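Long-range contact in B- and T-lymphocyte attenuator (Mus musculus, PDB 1XAU), which acts as an inhibitory receptor on lymphocytes, interacting with TNFRSF14 (HVEM) and dampening antigen receptor signalling through the phosphatases SHP-1 and SHP-2: residues V38-H43 against S75-V80. Numbering follows the deposited sequence.
Sequences VKYCVH and SVPVFV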
loop_
_atom_site.group_PDB
_atom_site.type_symbol
_atom_site.label_atom_id
_atom_site.label_comp_id
_atom_site.label_asym_id
_atom_site.label_seq_id
_atom_site.Cartn_x
_atom_site.Cartn_y
_atom_site.Cartn_z
ATOM N N VAL A 38 -7.238 3.988 -5.527
ATOM C CA VAL A 38 -6.750 4.110 -6.902
ATOM C C VAL A 38 -7.812 4.673 -7.817
ATOM O O VAL A 38 -8.920 4.064 -7.939
ATOM C CB VAL A 38 -6.327 2.720 -7.486
ATOM C CG1 VAL A 38 -5.682 2.865 -8.867
ATOM C CG2 VAL A 38 -5.303 2.018 -6.485
ATOM N N LYS A 39 -7.513 5.817 -8.423
ATOM C CA LYS A 39 -8.442 6.410 -9.399
ATOM C C LYS A 39 -7.943 5.981 -10.805
ATOM O O LYS A 39 -6.796 6.154 -11.142
ATOM C CB LYS A 39 -8.417 7.948 -9.328
ATOM C CG LYS A 39 -9.387 8.609 -10.346
ATOM C CD LYS A 39 -9.206 10.157 -10.316
ATOM C CE LYS A 39 -10.284 10.887 -11.118
ATOM N NZ LYS A 39 -10.422 10.392 -12.543
ATOM N N TYR A 40 -8.781 5.370 -11.626
ATOM C CA TYR A 40 -8.295 5.001 -12.953
ATOM C C TYR A 40 -9.451 5.242 -13.907
ATOM O O TYR A 40 -10.574 5.482 -13.431
ATOM C CB TYR A 40 -7.753 3.568 -13.004
ATOM C CG TYR A 40 -8.736 2.504 -12.667
ATOM C CD1 TYR A 40 -9.522 1.898 -13.658
ATOM C CD2 TYR A 40 -8.847 2.050 -11.366
ATOM C CE1 TYR A 40 -10.415 0.836 -13.324
ATOM C CE2 TYR A 40 -9.688 1.024 -11.029
ATOM C CZ TYR A 40 -10.470 0.414 -12.011
ATOM O OH TYR A 40 -11.256 -0.638 -11.602
ATOM N N CYS A 41 -9.151 5.225 -15.196
ATOM C CA CYS A 41 -10.109 5.593 -16.212
ATOM C C CYS A 41 -10.799 4.469 -16.931
ATOM O O CYS A 41 -12.012 4.498 -17.038
ATOM C CB CYS A 41 -9.440 6.562 -17.196
ATOM S SG CYS A 41 -8.651 7.904 -16.190
ATOM N N VAL A 42 -10.049 3.494 -17.398
ATOM C CA VAL A 42 -10.698 2.406 -18.093
ATOM C C VAL A 42 -10.308 1.122 -17.388
ATOM O O VAL A 42 -11.105 0.589 -16.628
ATOM C CB VAL A 42 -10.295 2.474 -19.575
ATOM C CG1 VAL A 42 -10.869 1.276 -20.332
ATOM C CG2 VAL A 42 -10.873 3.764 -20.135
ATOM N N HIS A 43 -9.086 0.655 -17.588
ATOM C CA HIS A 43 -8.667 -0.581 -16.960
ATOM C C HIS A 43 -7.873 -0.369 -15.685
ATOM O O HIS A 43 -7.168 0.609 -15.574
ATOM C CB HIS A 43 -7.846 -1.360 -17.954
ATOM C CG HIS A 43 -8.654 -1.788 -19.133
ATOM N ND1 HIS A 43 -8.303 -1.481 -20.437
ATOM C CD2 HIS A 43 -9.829 -2.463 -19.194
ATOM C CE1 HIS A 43 -9.230 -1.973 -21.248
ATOM N NE2 HIS A 43 -10.161 -2.570 -20.523
ATOM N N SER A 75 -16.370 4.051 -2.783
ATOM C CA SER A 75 -16.585 5.035 -3.847
ATOM C C SER A 75 -15.448 4.908 -4.876
ATOM O O SER A 75 -15.678 4.888 -6.104
ATOM C CB SER A 75 -16.598 6.437 -3.226
ATOM O OG SER A 75 -15.611 6.482 -2.201
ATOM N N VAL A 76 -14.233 4.797 -4.353
ATOM C CA VAL A 76 -13.039 4.624 -5.162
ATOM C C VAL A 76 -12.462 3.212 -4.893
ATOM O O VAL A 76 -12.451 2.759 -3.751
ATOM C CB VAL A 76 -11.986 5.692 -4.770
ATOM C CG1 VAL A 76 -10.646 5.404 -5.473
ATOM C CG2 VAL A 76 -12.518 7.097 -5.148
ATOM N N PRO A 77 -12.018 2.497 -5.933
ATOM C CA PRO A 77 -11.465 1.157 -5.651
ATOM C C PRO A 77 -10.254 1.366 -4.737
ATOM O O PRO A 77 -9.621 2.420 -4.776
ATOM C CB PRO A 77 -11.049 0.644 -7.032
ATOM C CG PRO A 77 -11.887 1.464 -8.003
ATOM C CD PRO A 77 -11.894 2.827 -7.367
ATOM N N VAL A 78 -9.970 0.372 -3.900
ATOM C CA VAL A 78 -8.871 0.464 -2.978
ATOM C C VAL A 78 -8.008 -0.793 -3.085
ATOM O O VAL A 78 -8.533 -1.914 -3.101
ATOM C CB VAL A 78 -9.391 0.583 -1.537
ATOM C CG1 VAL A 78 -8.227 0.685 -0.628
ATOM C CG2 VAL A 78 -10.247 1.908 -1.357
ATOM N N PHE A 79 -6.715 -0.600 -3.257
ATOM C CA PHE A 79 -5.777 -1.728 -3.277
ATOM C C PHE A 79 -5.276 -1.846 -1.841
ATOM O O PHE A 79 -4.864 -0.869 -1.258
ATOM C CB PHE A 79 -4.613 -1.434 -4.237
ATOM C CG PHE A 79 -3.690 -2.530 -4.377
ATOM C CD1 PHE A 79 -4.147 -3.802 -4.692
ATOM C CD2 PHE A 79 -2.300 -2.290 -4.245
ATOM C CE1 PHE A 79 -3.223 -4.870 -4.871
ATOM C CE2 PHE A 79 -1.352 -3.339 -4.423
ATOM C CZ PHE A 79 -1.825 -4.631 -4.722
ATOM N N VAL A 80 -5.341 -3.032 -1.268
ATOM C CA VAL A 80 -5.044 -3.211 0.127
ATOM C C VAL A 80 -3.910 -4.177 0.410
ATOM O O VAL A 80 -3.790 -5.177 -0.296
ATOM C CB VAL A 80 -6.331 -3.801 0.715
ATOM C CG1 VAL A 80 -6.267 -3.872 2.203
ATOM C CG2 VAL A 80 -7.507 -2.914 0.236
#
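The Tyr40 ring meets the pyrrolidine of Pro77 obliquely, its CE2 lying 3.8 Å from Pro77 CG, while the carbonyl carbon of Val42 (atom C) sits in plane at the ring's edge. Tyr40 CG stands between its own backbone N and carbonyl carbon (chi1 61°), and this swings the phenol back towards the proline. The Phe79 side chain runs beside that of Val38 and in the same direction, but its ring leads away from residues 38-43, so it is Phe79 CB that meets Val38 CG2, at 4.2 Å, in a loose apolar contact. One backbone hydrogen bond joins the segments, running from Val38 N to Pro77 O over 2.9 Å and nearly straight at 171°. Pro77, having no N-H to return, instead sets its CD 3.3 Å from Val38 O, and Val76 CG1 approaches the same oxygen equally closely. Here, then, regular pairing gives way to side-chain packing where two antiparallel strands end and begin. Strand 32-39, flanked on its other side by strand 15-16, runs out into a loop tied by the Cys12–Cys41 disulfide; strand 78-83 runs on between strands 32-39 and 66-71. The Phe79 backbone hydrogen-bonds with that of Cys36, and its ring meets Trp70, in strand 66-71, and Trp49, in the facing sheet of the immunoglobulin beta sandwich.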